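Long-range contacts in periplasmic binding protein/LacI transcriptional regulator (Burkholderia graminis C4D1M, PDB 5HQJ), which binds D-arabinose in its alpha-pyranose form and probably serves as the solute-binding protein of a carbohydrate ABC transporter: residues A32-V37 and Q75-L80; G87-V92 and K111-D116; L244-L249 and G263-R268; K254-G259 and T299-D304. One frame throughout, in Å; residues are numbered along the deposited sequence. Where two conformers were deposited one is given.

Contact 1. Residues A32-V37 and Q75-L80; sequences AVIPKV and QIIEDL. With 64K (alpha-D-arabinopyranose), chain B.
A32 begins the contact by pressing its single methyl against the fork of L80: CB of A32 lies 3.6 Å from CD1 of L80 and only slightly farther from CD2, so both leucine methyls bear on it. I34 then carries most of the packing. With CG1 placed beside the backbone N (chi1 -53°) and the chain extended beyond it, its CD1 reaches into the helix surface. There it meets CG2 of I76 at 3.8 Å, CG1 of I77 at 4.3 Å and CD1 of L80 at 4.2 Å. The I34 and I76 side chains pass alongside each other, running in opposite directions. No hydrogen bond joins the two segments; the interface is wholly aliphatic. Past P35 the chain leaves the strand, and K36 sends an extended side chain to the sugar, where NZ makes a weak 3.2 Å hydrogen bond to O1 of the arabinose. N164 also takes a hydrogen bond from this ammonium group. Strand 32-34 and helix 75-80 run antiparallel, at 178°, with axes 10.8 Å apart. This is the packing of a beta-alpha-beta crossover: helix 71-82 links strands 59-62 and 87-90, which flank strand 30-34, in the Rossmann-like N-terminal lobe of a type I periplasmic binding protein.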
loop_
_atom_site.group_PDB
_atom_site.type_symbol
_atom_site.label_atom_id
_atom_site.label_comp_id
_atom_site.label_asym_id
_atom_site.label_seq_id
_atom_site.Cartn_x
_atom_site.Cartn_y
_atom_site.Cartn_z
ATOM N N ALA A 32 -17.403 -6.854 -6.537
ATOM C CA ALA A 32 -17.185 -6.145 -5.305
ATOM C C ALA A 32 -15.682 -5.943 -5.100
ATOM O O ALA A 32 -14.900 -6.865 -5.340
ATOM C CB ALA A 32 -17.800 -6.905 -4.137
ATOM N N VAL A 33 -15.298 -4.737 -4.682
ATOM C CA VAL A 33 -13.907 -4.429 -4.383
ATOM C C VAL A 33 -13.774 -3.919 -2.960
ATOM O O VAL A 33 -14.546 -3.050 -2.525
ATOM C CB VAL A 33 -13.343 -3.405 -5.375
ATOM C CG1 VAL A 33 -11.863 -3.229 -5.139
ATOM C CG2 VAL A 33 -13.568 -3.855 -6.799
ATOM N N ILE A 34 -12.800 -4.472 -2.243
ATOM C CA ILE A 34 -12.646 -4.276 -0.799
ATOM C C ILE A 34 -11.294 -3.681 -0.497
ATOM O O ILE A 34 -10.265 -4.333 -0.774
ATOM C CB ILE A 34 -12.759 -5.636 -0.018
ATOM C CG1 ILE A 34 -14.053 -6.356 -0.398
ATOM C CG2 ILE A 34 -12.653 -5.424 1.516
ATOM C CD1 ILE A 34 -14.140 -7.796 0.075
ATOM N N PRO A 35 -11.266 -2.459 0.053
ATOM C CA PRO A 35 -9.986 -1.940 0.532
ATOM C C PRO A 35 -9.632 -2.501 1.902
ATOM O O PRO A 35 -10.436 -3.246 2.472
ATOM C CB PRO A 35 -10.246 -0.432 0.613
ATOM C CG PRO A 35 -11.677 -0.365 1.032
ATOM C CD PRO A 35 -12.336 -1.441 0.208
ATOM N N LYS A 36 -8.480 -2.114 2.430
ATOM C CA LYS A 36 -8.120 -2.528 3.789
ATOM C C LYS A 36 -9.066 -1.845 4.778
ATOM O O LYS A 36 -9.358 -2.391 5.841
ATOM C CB LYS A 36 -6.662 -2.183 4.114
ATOM C CG LYS A 36 -5.607 -3.163 3.505
ATOM C CD LYS A 36 -4.180 -2.786 3.944
ATOM C CE LYS A 36 -3.101 -3.667 3.300
ATOM N NZ LYS A 36 -1.766 -3.418 3.910
ATOM N N VAL A 37 -9.515 -0.644 4.406
ATOM C CA VAL A 37 -10.398 0.193 5.228
ATOM C C VAL A 37 -10.572 1.507 4.488
ATOM O O VAL A 37 -9.871 1.751 3.516
ATOM C CB VAL A 37 -9.834 0.521 6.631
ATOM C CG1 VAL A 37 -10.369 -0.425 7.743
ATOM C CG2 VAL A 37 -8.289 0.624 6.613
ATOM N N GLN A 75 -16.422 -11.416 7.395
ATOM C CA GLN A 75 -17.858 -11.163 7.386
ATOM C C GLN A 75 -18.302 -10.613 6.039
ATOM O O GLN A 75 -19.334 -11.034 5.504
ATOM C CB GLN A 75 -18.254 -10.196 8.511
ATOM C CG GLN A 75 -18.386 -10.866 9.865
ATOM C CD GLN A 75 -19.425 -11.977 9.860
ATOM O OE1 GLN A 75 -20.567 -11.768 9.445
ATOM N NE2 GLN A 75 -19.021 -13.175 10.289
ATOM N N ILE A 76 -17.508 -9.709 5.467
ATOM C CA ILE A 76 -17.862 -9.103 4.180
ATOM C C ILE A 76 -17.924 -10.137 3.061
ATOM O O ILE A 76 -18.828 -10.107 2.225
ATOM C CB ILE A 76 -16.875 -8.000 3.780
ATOM C CG1 ILE A 76 -17.036 -6.798 4.710
ATOM C CG2 ILE A 76 -17.131 -7.566 2.332
ATOM C CD1 ILE A 76 -15.989 -5.710 4.516
ATOM N N ILE A 77 -16.969 -11.057 3.040
ATOM C CA ILE A 77 -16.942 -12.060 1.984
ATOM C C ILE A 77 -18.126 -13.035 2.126
ATOM O O ILE A 77 -18.717 -13.417 1.120
ATOM C CB ILE A 77 -15.569 -12.810 1.958
ATOM C CG1 ILE A 77 -14.453 -11.813 1.602
ATOM C CG2 ILE A 77 -15.582 -13.921 0.919
ATOM C CD1 ILE A 77 -13.067 -12.253 1.979
ATOM N N GLU A 78 -18.536 -13.375 3.347
ATOM C CA GLU A 78 -19.689 -14.268 3.512
ATOM C C GLU A 78 -20.969 -13.644 2.952
ATOM O O GLU A 78 -21.742 -14.325 2.272
ATOM C CB GLU A 78 -19.893 -14.644 4.983
ATOM C CG GLU A 78 -18.606 -15.035 5.688
ATOM C CD GLU A 78 -18.811 -16.019 6.811
ATOM O OE1 GLU A 78 -19.574 -15.695 7.753
ATOM O OE2 GLU A 78 -18.198 -17.115 6.753
ATOM N N ASP A 79 -21.189 -12.356 3.225
ATOM C CA ASP A 79 -22.318 -11.632 2.637
ATOM C C ASP A 79 -22.292 -11.731 1.124
ATOM O O ASP A 79 -23.308 -11.989 0.485
ATOM C CB ASP A 79 -22.300 -10.161 3.038
ATOM C CG ASP A 79 -22.511 -9.949 4.518
ATOM O OD1 ASP A 79 -23.140 -8.932 4.877
ATOM O OD2 ASP A 79 -22.050 -10.788 5.322
ATOM N N LEU A 80 -21.110 -11.517 0.555
ATOM C CA LEU A 80 -20.953 -11.550 -0.885
ATOM C C LEU A 80 -21.220 -12.936 -1.430
ATOM O O LEU A 80 -21.829 -13.077 -2.487
ATOM C CB LEU A 80 -19.551 -11.069 -1.272
ATOM C CG LEU A 80 -19.294 -9.567 -1.009
ATOM C CD1 LEU A 80 -17.859 -9.168 -1.350
ATOM C CD2 LEU A 80 -20.255 -8.661 -1.768
HETATM O O2 64K B . 0.059 -0.136 -0.345
HETATM C C2 64K B . -0.301 0.387 0.979
HETATM C C3 64K B . -0.184 1.876 0.917
HETATM O O3 64K B . 1.182 2.225 0.940
HETATM C C4 64K B . -0.814 2.551 2.130
HETATM O O4 64K B . -0.074 2.290 3.337
HETATM C C5 64K B . -2.172 2.049 2.327
HETATM O O5 64K B . -2.110 0.627 2.599
HETATM C C1 64K B . -1.708 -0.017 1.318
HETATM O O1 64K B . -1.744 -1.381 1.488
#

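Contact 2. Residues G87-V92 and K111-D116; sequences GIAISV and KVLTYD. With 64K (alpha-D-arabinopyranose), chain B.
A89 and L113 meet at the apolar centre, CB of A89 standing 3.7 Å from CD1 of L113. The leucine gets there because its CG sits between the backbone N and the carbonyl carbon (chi1 65°), which swings the methyl back over its neighbour. On the reverse face of the sheet I90 and T114 touch through their CG2 methyls at 4.0 Å, while the T114 hydroxyl turns to D118. The two strands are parallel and in register from G87 beside K111 to I90 beside T114. Their ladder runs through I88 N to K111 O, L113 N to I88 O, I90 N to L113 O and Y115 N to I90 O. Farther along, S91 lays its CB over one face of the Y115 ring, 4.0 Å from the centroid, a CH-pi contact displaced toward the rim. The S91 hydroxyl donates to D116 OD2 at 2.8 Å, on the anti lone pair. That oxygen also accepts from sugar O1 at 2.6 Å, while OD1 accepts from sugar O2 at 2.6 Å, so the carboxylate is held by three hydroxyls and its rotation is fixed. Strands 30-34 and 127-129 continue the sheet beyond this pair. M102 of helix 99-106, the helix connecting the two strands, packs on I90, V112 and T114, and L280 of helix 269-284 packs on A89.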
loop_
_atom_site.group_PDB
_atom_site.type_symbol
_atom_site.label_atom_id
_atom_site.label_comp_id
_atom_site.label_asym_id
_atom_site.label_seq_id
_atom_site.Cartn_x
_atom_site.Cartn_y
_atom_site.Cartn_z
ATOM N N GLY A 87 -17.808 -11.735 -8.544
ATOM C CA GLY A 87 -16.391 -11.469 -8.381
ATOM C C GLY A 87 -16.063 -10.625 -7.172
ATOM O O GLY A 87 -16.807 -9.719 -6.810
ATOM N N ILE A 88 -14.927 -10.933 -6.555
ATOM C CA ILE A 88 -14.418 -10.218 -5.397
ATOM C C ILE A 88 -12.935 -9.915 -5.572
ATOM O O ILE A 88 -12.122 -10.829 -5.778
ATOM C CB ILE A 88 -14.579 -11.021 -4.102
ATOM C CG1 ILE A 88 -16.041 -11.407 -3.885
ATOM C CG2 ILE A 88 -14.014 -10.226 -2.923
ATOM C CD1 ILE A 88 -16.250 -12.381 -2.739
ATOM N N ALA A 89 -12.589 -8.643 -5.452
ATOM C CA ALA A 89 -11.197 -8.216 -5.374
ATOM C C ALA A 89 -10.978 -7.600 -4.004
ATOM O O ALA A 89 -11.779 -6.767 -3.541
ATOM C CB ALA A 89 -10.855 -7.217 -6.476
ATOM N N ILE A 90 -9.897 -8.020 -3.353
ATOM C CA ILE A 90 -9.630 -7.582 -2.001
ATOM C C ILE A 90 -8.154 -7.245 -1.785
ATOM O O ILE A 90 -7.250 -7.933 -2.259
ATOM C CB ILE A 90 -10.101 -8.661 -0.982
ATOM C CG1 ILE A 90 -9.831 -8.188 0.451
ATOM C CG2 ILE A 90 -9.454 -10.031 -1.277
ATOM C CD1 ILE A 90 -10.323 -9.132 1.548
ATOM N N SER A 91 -7.931 -6.142 -1.085
ATOM C CA SER A 91 -6.653 -5.857 -0.437
ATOM C C SER A 91 -6.698 -6.336 1.029
ATOM O O SER A 91 -7.526 -5.859 1.821
ATOM C CB SER A 91 -6.364 -4.358 -0.497
ATOM O OG SER A 91 -5.148 -4.070 0.143
ATOM N N VAL A 92 -5.806 -7.260 1.390
ATOM C CA VAL A 92 -5.886 -7.992 2.668
ATOM C C VAL A 92 -5.049 -7.387 3.794
ATOM O O VAL A 92 -3.860 -7.143 3.649
ATOM C CB VAL A 92 -5.433 -9.444 2.461
ATOM C CG1 VAL A 92 -5.599 -10.243 3.718
ATOM C CG2 VAL A 92 -6.237 -10.065 1.341
ATOM N N LYS A 111 -15.277 -15.676 -8.497
ATOM C CA LYS A 111 -13.892 -15.425 -8.879
ATOM C C LYS A 111 -13.282 -14.490 -7.867
ATOM O O LYS A 111 -13.910 -13.499 -7.477
ATOM C CB LYS A 111 -13.802 -14.825 -10.270
ATOM C CG LYS A 111 -14.604 -15.568 -11.301
ATOM C CD LYS A 111 -14.114 -17.000 -11.447
ATOM C CE LYS A 111 -15.005 -17.804 -12.361
ATOM N NZ LYS A 111 -15.025 -19.234 -11.961
ATOM N N VAL A 112 -12.072 -14.816 -7.427
ATOM C CA VAL A 112 -11.453 -14.075 -6.352
ATOM C C VAL A 112 -10.021 -13.737 -6.724
ATOM O O VAL A 112 -9.268 -14.602 -7.156
ATOM C CB VAL A 112 -11.490 -14.869 -5.034
ATOM C CG1 VAL A 112 -10.797 -14.104 -3.930
ATOM C CG2 VAL A 112 -12.942 -15.168 -4.640
ATOM N N LEU A 113 -9.660 -12.476 -6.539
ATOM C CA LEU A 113 -8.283 -12.076 -6.681
ATOM C C LEU A 113 -7.924 -11.027 -5.644
ATOM O O LEU A 113 -8.801 -10.437 -4.981
ATOM C CB LEU A 113 -8.021 -11.554 -8.099
ATOM C CG LEU A 113 -8.706 -10.268 -8.596
ATOM C CD1 LEU A 113 -8.023 -8.995 -8.078
ATOM C CD2 LEU A 113 -8.746 -10.226 -10.138
ATOM N N THR A 114 -6.627 -10.803 -5.490
ATOM C CA THR A 114 -6.149 -9.765 -4.581
ATOM C C THR A 114 -5.468 -8.641 -5.330
ATOM O O THR A 114 -5.058 -8.827 -6.483
ATOM C CB THR A 114 -5.191 -10.353 -3.544
ATOM O OG1 THR A 114 -4.108 -11.027 -4.202
ATOM C CG2 THR A 114 -5.947 -11.336 -2.673
ATOM N N TYR A 115 -5.393 -7.481 -4.669
ATOM C CA TYR A 115 -4.678 -6.303 -5.202
ATOM C C TYR A 115 -4.054 -5.582 -4.008
ATOM O O TYR A 115 -4.547 -5.695 -2.881
ATOM C CB TYR A 115 -5.618 -5.387 -6.037
ATOM C CG TYR A 115 -6.569 -4.588 -5.198
ATOM C CD1 TYR A 115 -7.712 -5.188 -4.669
ATOM C CD2 TYR A 115 -6.304 -3.273 -4.861
ATOM C CE1 TYR A 115 -8.569 -4.494 -3.852
ATOM C CE2 TYR A 115 -7.165 -2.558 -4.030
ATOM C CZ TYR A 115 -8.297 -3.188 -3.533
ATOM O OH TYR A 115 -9.160 -2.529 -2.704
ATOM N N ASP A 116 -2.927 -4.914 -4.263
ATOM C CA ASP A 116 -2.218 -4.086 -3.291
ATOM C C ASP A 116 -1.522 -4.871 -2.186
ATOM O O ASP A 116 -0.318 -4.715 -1.997
ATOM C CB ASP A 116 -3.193 -3.065 -2.674
ATOM C CG ASP A 116 -2.560 -2.269 -1.579
ATOM O OD1 ASP A 116 -1.473 -1.684 -1.801
ATOM O OD2 ASP A 116 -3.142 -2.274 -0.493
HETATM O O2 64K B . 0.059 -0.136 -0.345
HETATM C C2 64K B . -0.301 0.387 0.979
HETATM C C3 64K B . -0.184 1.876 0.917
HETATM O O3 64K B . 1.182 2.225 0.940
HETATM C C4 64K B . -0.814 2.551 2.130
HETATM O O4 64K B . -0.074 2.290 3.337
HETATM C C5 64K B . -2.172 2.049 2.327
HETATM O O5 64K B . -2.110 0.627 2.599
HETATM C C1 64K B . -1.708 -0.017 1.318
HETATM O O1 64K B . -1.744 -1.381 1.488
#

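Contact 3. Residues L244-L249 and G263-R268; sequences LAFDDL and GIMVQR. With 64K (alpha-D-arabinopyranose), chain B.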
loop_
_atom_site.group_PDB
_atom_site.type_symbol
_atom_site.label_atom_id
_atom_site.label_comp_id
_atom_site.label_asym_id
_atom_site.label_seq_id
_atom_site.Cartn_x
_atom_site.Cartn_y
_atom_site.Cartn_z
ATOM N N LEU A 244 12.343 9.520 3.048
ATOM C CA LEU A 244 11.726 8.828 1.920
ATOM C C LEU A 244 10.395 8.251 2.377
ATOM O O LEU A 244 10.317 7.616 3.433
ATOM C CB LEU A 244 12.637 7.716 1.390
ATOM C CG LEU A 244 14.035 8.127 0.944
ATOM C CD1 LEU A 244 14.858 6.914 0.415
ATOM C CD2 LEU A 244 13.943 9.176 -0.183
ATOM N N ALA A 245 9.345 8.484 1.609
ATOM C CA ALA A 245 8.020 8.132 2.051
ATOM C C ALA A 245 7.309 7.385 0.942
ATOM O O ALA A 245 7.797 7.343 -0.157
ATOM C CB ALA A 245 7.230 9.382 2.451
ATOM N N PHE A 246 6.172 6.807 1.285
ATOM C CA PHE A 246 5.328 6.052 0.367
ATOM C C PHE A 246 4.029 6.790 0.059
ATOM O O PHE A 246 3.437 7.465 0.918
ATOM C CB PHE A 246 5.020 4.666 0.960
ATOM C CG PHE A 246 5.469 3.518 0.107
ATOM C CD1 PHE A 246 4.593 2.905 -0.759
ATOM C CD2 PHE A 246 6.771 3.042 0.154
ATOM C CE1 PHE A 246 5.016 1.858 -1.553
ATOM C CE2 PHE A 246 7.183 1.979 -0.632
ATOM C CZ PHE A 246 6.308 1.400 -1.482
ATOM N N ASP A 247 3.627 6.667 -1.207
ATOM C CA ASP A 247 2.336 7.120 -1.745
ATOM C C ASP A 247 2.343 8.627 -1.952
ATOM O O ASP A 247 3.346 9.299 -1.683
ATOM C CB ASP A 247 1.200 6.655 -0.854
ATOM C CG ASP A 247 1.176 5.133 -0.684
ATOM O OD1 ASP A 247 1.474 4.385 -1.666
ATOM O OD2 ASP A 247 0.889 4.646 0.431
ATOM N N ASP A 248 1.275 9.145 -2.545
ATOM C CA ASP A 248 1.257 10.547 -2.988
ATOM C C ASP A 248 0.044 11.288 -2.441
ATOM O O ASP A 248 -0.504 12.158 -3.114
ATOM C CB ASP A 248 1.281 10.660 -4.532
ATOM C CG ASP A 248 -0.074 10.371 -5.169
ATOM O OD1 ASP A 248 -0.785 9.524 -4.597
ATOM O OD2 ASP A 248 -0.405 10.969 -6.223
ATOM N N LEU A 249 -0.352 10.947 -1.218
ATOM C CA LEU A 249 -1.337 11.733 -0.457
ATOM C C LEU A 249 -1.008 13.212 -0.480
ATOM O O LEU A 249 0.162 13.565 -0.432
ATOM C CB LEU A 249 -1.360 11.302 0.999
ATOM C CG LEU A 249 -2.246 10.175 1.478
ATOM C CD1 LEU A 249 -1.919 8.889 0.747
ATOM C CD2 LEU A 249 -2.022 10.069 2.985
ATOM N N GLY A 263 12.009 12.304 -1.100
ATOM C CA GLY A 263 11.640 11.386 -2.164
ATOM C C GLY A 263 10.432 10.589 -1.770
ATOM O O GLY A 263 10.233 10.325 -0.569
ATOM N N ILE A 264 9.610 10.207 -2.734
ATOM C CA ILE A 264 8.579 9.257 -2.423
ATOM C C ILE A 264 8.565 8.097 -3.426
ATOM O O ILE A 264 9.257 8.079 -4.468
ATOM C CB ILE A 264 7.205 9.925 -2.338
ATOM C CG1 ILE A 264 6.845 10.582 -3.676
ATOM C CG2 ILE A 264 7.173 10.945 -1.203
ATOM C CD1 ILE A 264 5.525 11.351 -3.698
HETATM N N MSE A 265 7.804 7.093 -3.047
HETATM C CA MSE A 265 7.536 5.939 -3.899
HETATM C C MSE A 265 6.045 5.926 -4.198
HETATM O O MSE A 265 5.263 5.760 -3.256
HETATM C CB MSE A 265 7.965 4.626 -3.224
HETATM C CG MSE A 265 9.405 4.594 -2.758
HETATM SE SE MSE A 265 10.582 4.466 -4.299
HETATM C CE MSE A 265 10.307 2.603 -4.779
ATOM N N VAL A 266 5.663 6.103 -5.478
ATOM C CA VAL A 266 4.269 6.166 -5.868
ATOM C C VAL A 266 3.917 4.888 -6.587
ATOM O O VAL A 266 4.517 4.571 -7.594
ATOM C CB VAL A 266 3.967 7.383 -6.725
ATOM C CG1 VAL A 266 2.459 7.460 -7.005
ATOM C CG2 VAL A 266 4.467 8.657 -6.021
ATOM N N GLN A 267 2.957 4.155 -6.039
ATOM C CA GLN A 267 2.452 2.923 -6.622
ATOM C C GLN A 267 1.466 3.323 -7.740
ATOM O O GLN A 267 1.404 4.491 -8.085
ATOM C CB GLN A 267 1.791 2.058 -5.549
ATOM C CG GLN A 267 2.618 1.838 -4.305
ATOM C CD GLN A 267 1.861 0.959 -3.365
ATOM O OE1 GLN A 267 1.650 -0.210 -3.637
ATOM N NE2 GLN A 267 1.421 1.531 -2.235
ATOM N N ARG A 268 0.745 2.361 -8.312
ATOM C CA ARG A 268 -0.280 2.634 -9.300
ATOM C C ARG A 268 -1.656 2.136 -8.815
ATOM O O ARG A 268 -2.184 1.172 -9.317
ATOM C CB ARG A 268 0.120 2.007 -10.661
ATOM C CG ARG A 268 1.363 2.635 -11.294
ATOM C CD ARG A 268 1.449 2.437 -12.780
ATOM N NE ARG A 268 2.487 3.302 -13.326
ATOM C CZ ARG A 268 3.778 3.000 -13.337
ATOM N NH1 ARG A 268 4.191 1.844 -12.851
ATOM N NH2 ARG A 268 4.646 3.854 -13.841
HETATM O O2 64K B . 0.059 -0.136 -0.345
HETATM C C2 64K B . -0.301 0.387 0.979
HETATM C C3 64K B . -0.184 1.876 0.917
HETATM O O3 64K B . 1.182 2.225 0.940
HETATM C C4 64K B . -0.814 2.551 2.130
HETATM O O4 64K B . -0.074 2.290 3.337
HETATM C C5 64K B . -2.172 2.049 2.327
HETATM O O5 64K B . -2.110 0.627 2.599
HETATM C C1 64K B . -1.708 -0.017 1.318
HETATM O O1 64K B . -1.744 -1.381 1.488
HETATM O O HOH W 1 1.060 5.146 -4.174
#
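L244 to F246 and G263 to M265 form parallel, in-register strands whose ladder ends with D247 N donating to M265 O at 2.8 Å. The F246 ring takes CB of M265, a selenomethionine here, over one face, 3.9 Å from the centroid and offset toward the rim. At the ring's edge lies CD of Q267, the plane of its amide 75° from that of the ring. F246 also makes a cation-pi contact with R168. Q267 is extended beyond CG, which carries its amide up to D247: NE2 donates to D247 OD1 at 2.9 Å, along the syn lone pair, with carboxylate and amide only 20° from coplanar. The same nitrogen donates to O2 of the arabinose at 2.9 Å and 174°, almost straight. D247 OD2 accepts from sugar O3 at 2.5 Å, very short, and OD1 takes a further bond from a water that in turn accepts from Q267 N. The carboxylate of D247 needs a donor, so NE2 faces it, while OE1 on the other side bonds to T130 OG1. Q267 thus has both amide hydrogens engaged, one on the sugar and one on its neighbouring carboxylate. D247 receives three donors and would probably be ionised; together the pair reads the adjacent hydroxyls with a donor for O2 (Q267) and an acceptor for O3 (D247).

Contact 4. Residues K254-G259 and T299-D304; sequences KGLKDG and TVVTKD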
loop_
_atom_site.group_PDB
_atom_site.type_symbol
_atom_site.label_atom_id
_atom_site.label_comp_id
_atom_site.label_asym_id
_atom_site.label_seq_id
_atom_site.Cartn_x
_atom_site.Cartn_y
_atom_site.Cartn_z
ATOM N N LYS A 254 2.712 17.812 -0.362
ATOM C CA LYS A 254 3.019 19.124 0.220
ATOM C C LYS A 254 4.359 19.044 0.944
ATOM O O LYS A 254 5.201 19.950 0.858
ATOM C CB LYS A 254 1.925 19.588 1.183
ATOM C CG LYS A 254 2.152 21.006 1.689
ATOM C CD LYS A 254 1.065 21.467 2.647
ATOM C CE LYS A 254 1.367 22.860 3.187
ATOM N NZ LYS A 254 1.881 23.793 2.135
ATOM N N GLY A 255 4.587 17.941 1.638
ATOM C CA GLY A 255 5.861 17.769 2.320
ATOM C C GLY A 255 7.047 17.769 1.364
ATOM O O GLY A 255 8.119 18.289 1.677
ATOM N N LEU A 256 6.862 17.148 0.205
ATOM C CA LEU A 256 7.890 17.104 -0.820
ATOM C C LEU A 256 8.130 18.509 -1.410
ATOM O O LEU A 256 9.280 18.944 -1.601
ATOM C CB LEU A 256 7.473 16.106 -1.917
ATOM C CG LEU A 256 8.433 15.730 -3.045
ATOM C CD1 LEU A 256 9.726 15.070 -2.503
ATOM C CD2 LEU A 256 7.693 14.826 -4.071
ATOM N N LYS A 257 7.029 19.192 -1.711
ATOM C CA LYS A 257 7.070 20.600 -2.109
ATOM C C LYS A 257 7.861 21.445 -1.108
ATOM O O LYS A 257 8.739 22.213 -1.497
ATOM C CB LYS A 257 5.647 21.173 -2.227
ATOM C CG LYS A 257 5.348 21.876 -3.547
ATOM C CD LYS A 257 4.079 22.718 -3.451
ATOM C CE LYS A 257 3.451 22.972 -4.822
ATOM N NZ LYS A 257 2.240 22.127 -5.073
ATOM N N ASP A 258 7.520 21.304 0.177
ATOM C CA ASP A 258 8.069 22.143 1.259
ATOM C C ASP A 258 9.485 21.776 1.706
ATOM O O ASP A 258 10.076 22.498 2.496
ATOM C CB ASP A 258 7.176 22.061 2.508
ATOM C CG ASP A 258 5.839 22.752 2.339
ATOM O OD1 ASP A 258 5.691 23.542 1.388
ATOM O OD2 ASP A 258 4.947 22.511 3.189
ATOM N N GLY A 259 10.001 20.643 1.243
ATOM C CA GLY A 259 11.360 20.228 1.589
ATOM C C GLY A 259 11.465 19.348 2.820
ATOM O O GLY A 259 12.555 19.067 3.328
ATOM N N THR A 299 6.892 4.400 -9.100
ATOM C CA THR A 299 7.660 5.510 -9.643
ATOM C C THR A 299 8.393 6.194 -8.472
ATOM O O THR A 299 7.767 6.529 -7.462
ATOM C CB THR A 299 6.778 6.551 -10.386
ATOM O OG1 THR A 299 5.973 5.906 -11.382
ATOM C CG2 THR A 299 7.649 7.614 -11.047
ATOM N N VAL A 300 9.706 6.352 -8.599
ATOM C CA VAL A 300 10.483 7.157 -7.652
ATOM C C VAL A 300 10.241 8.639 -7.972
ATOM O O VAL A 300 10.603 9.120 -9.066
ATOM C CB VAL A 300 12.005 6.861 -7.737
ATOM C CG1 VAL A 300 12.792 7.726 -6.735
ATOM C CG2 VAL A 300 12.292 5.354 -7.542
ATOM N N VAL A 301 9.620 9.368 -7.042
ATOM C CA VAL A 301 9.210 10.749 -7.295
ATOM C C VAL A 301 9.929 11.673 -6.348
ATOM O O VAL A 301 9.965 11.452 -5.129
ATOM C CB VAL A 301 7.704 10.921 -7.151
ATOM C CG1 VAL A 301 7.303 12.397 -7.306
ATOM C CG2 VAL A 301 6.986 10.067 -8.228
ATOM N N THR A 302 10.506 12.703 -6.938
ATOM C CA THR A 302 11.110 13.803 -6.205
ATOM C C THR A 302 10.416 15.088 -6.603
ATOM O O THR A 302 9.512 15.080 -7.437
ATOM C CB THR A 302 12.613 13.947 -6.488
ATOM O OG1 THR A 302 12.811 14.503 -7.798
ATOM C CG2 THR A 302 13.351 12.609 -6.357
ATOM N N LYS A 303 10.865 16.194 -6.024
ATOM C CA LYS A 303 10.344 17.514 -6.376
ATOM C C LYS A 303 10.385 17.726 -7.892
ATOM O O LYS A 303 9.516 18.411 -8.455
ATOM C CB LYS A 303 11.151 18.607 -5.653
ATOM C CG LYS A 303 10.420 19.920 -5.506
ATOM C CD LYS A 303 11.087 20.827 -4.482
ATOM C CE LYS A 303 10.115 21.881 -3.989
ATOM N NZ LYS A 303 9.552 22.762 -5.049
ATOM N N ASP A 304 11.351 17.109 -8.559
ATOM C CA ASP A 304 11.608 17.419 -9.975
ATOM C C ASP A 304 10.624 16.766 -10.908
ATOM O O ASP A 304 10.367 17.296 -11.994
ATOM C CB ASP A 304 13.021 16.988 -10.380
ATOM C CG ASP A 304 14.097 17.758 -9.652
ATOM O OD1 ASP A 304 13.780 18.830 -9.095
ATOM O OD2 ASP A 304 15.255 17.292 -9.633
#
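L256 lies over one face of the flat peptide joining T302 to K303. Its CD2 stands almost straight above the carbonyl carbon, 3.7 Å from T302 C, and its CD1 comes over the same face to 3.9 Å from K303 N. With CG anti to the backbone N (chi1 -173°), the leucine leans out from the helix far enough to bring both methyls down on this one plane. CD2 also touches CG1 of V301 at 4.1 Å, where the covering of the peptide passes into ordinary aliphatic packing. The helix is 250-258, the connection of a beta-alpha-beta unit in the C-terminal lobe, and it ends here in a Schellman motif, with G259 at positive phi (91°). Strand 299-301 is the antiparallel edge strand of that lobe's sheet, and L256 bridges the end of the helix and the T302-K303 peptide. On its inner side L256 rests on I264 of strand 263-266, which V301 touches as well. The course of the K303 side chain past the last helical turn is doubtful, and no hydrogen bond joins the two segments. Segment 299-304 has its own bond: T302 OG1 accepts from D304 N at 3.1 Å, an ST turn. N305 accepts from T302 N and donates to V300 O.

How the contacts relate
Contacts 1 and 2 belong to the N-terminal lobe and share its sheet: strands 30-34 and 87-90 are neighbours, joined where I34 N meets A89 O. Contacts 3 and 4 pair up likewise in the C-terminal lobe, strand 299-301 lying antiparallel to strand 263-266. Contacts 1, 2 and 3 are buried and each sends at least one residue to the sugar, whereas contact 4 is partly open and stays clear of it. Contact 1 is aliphatic and contact 4 sets a leucine on a backbone peptide, neither with a hydrogen bond across; strand pairing in contacts 2 and 3 is a hydrogen-bonded ladder ending in a pocket carboxylate. D116 and Q267, one from each lobe, both bond to O2 of the arabinose, which lies between the lobes.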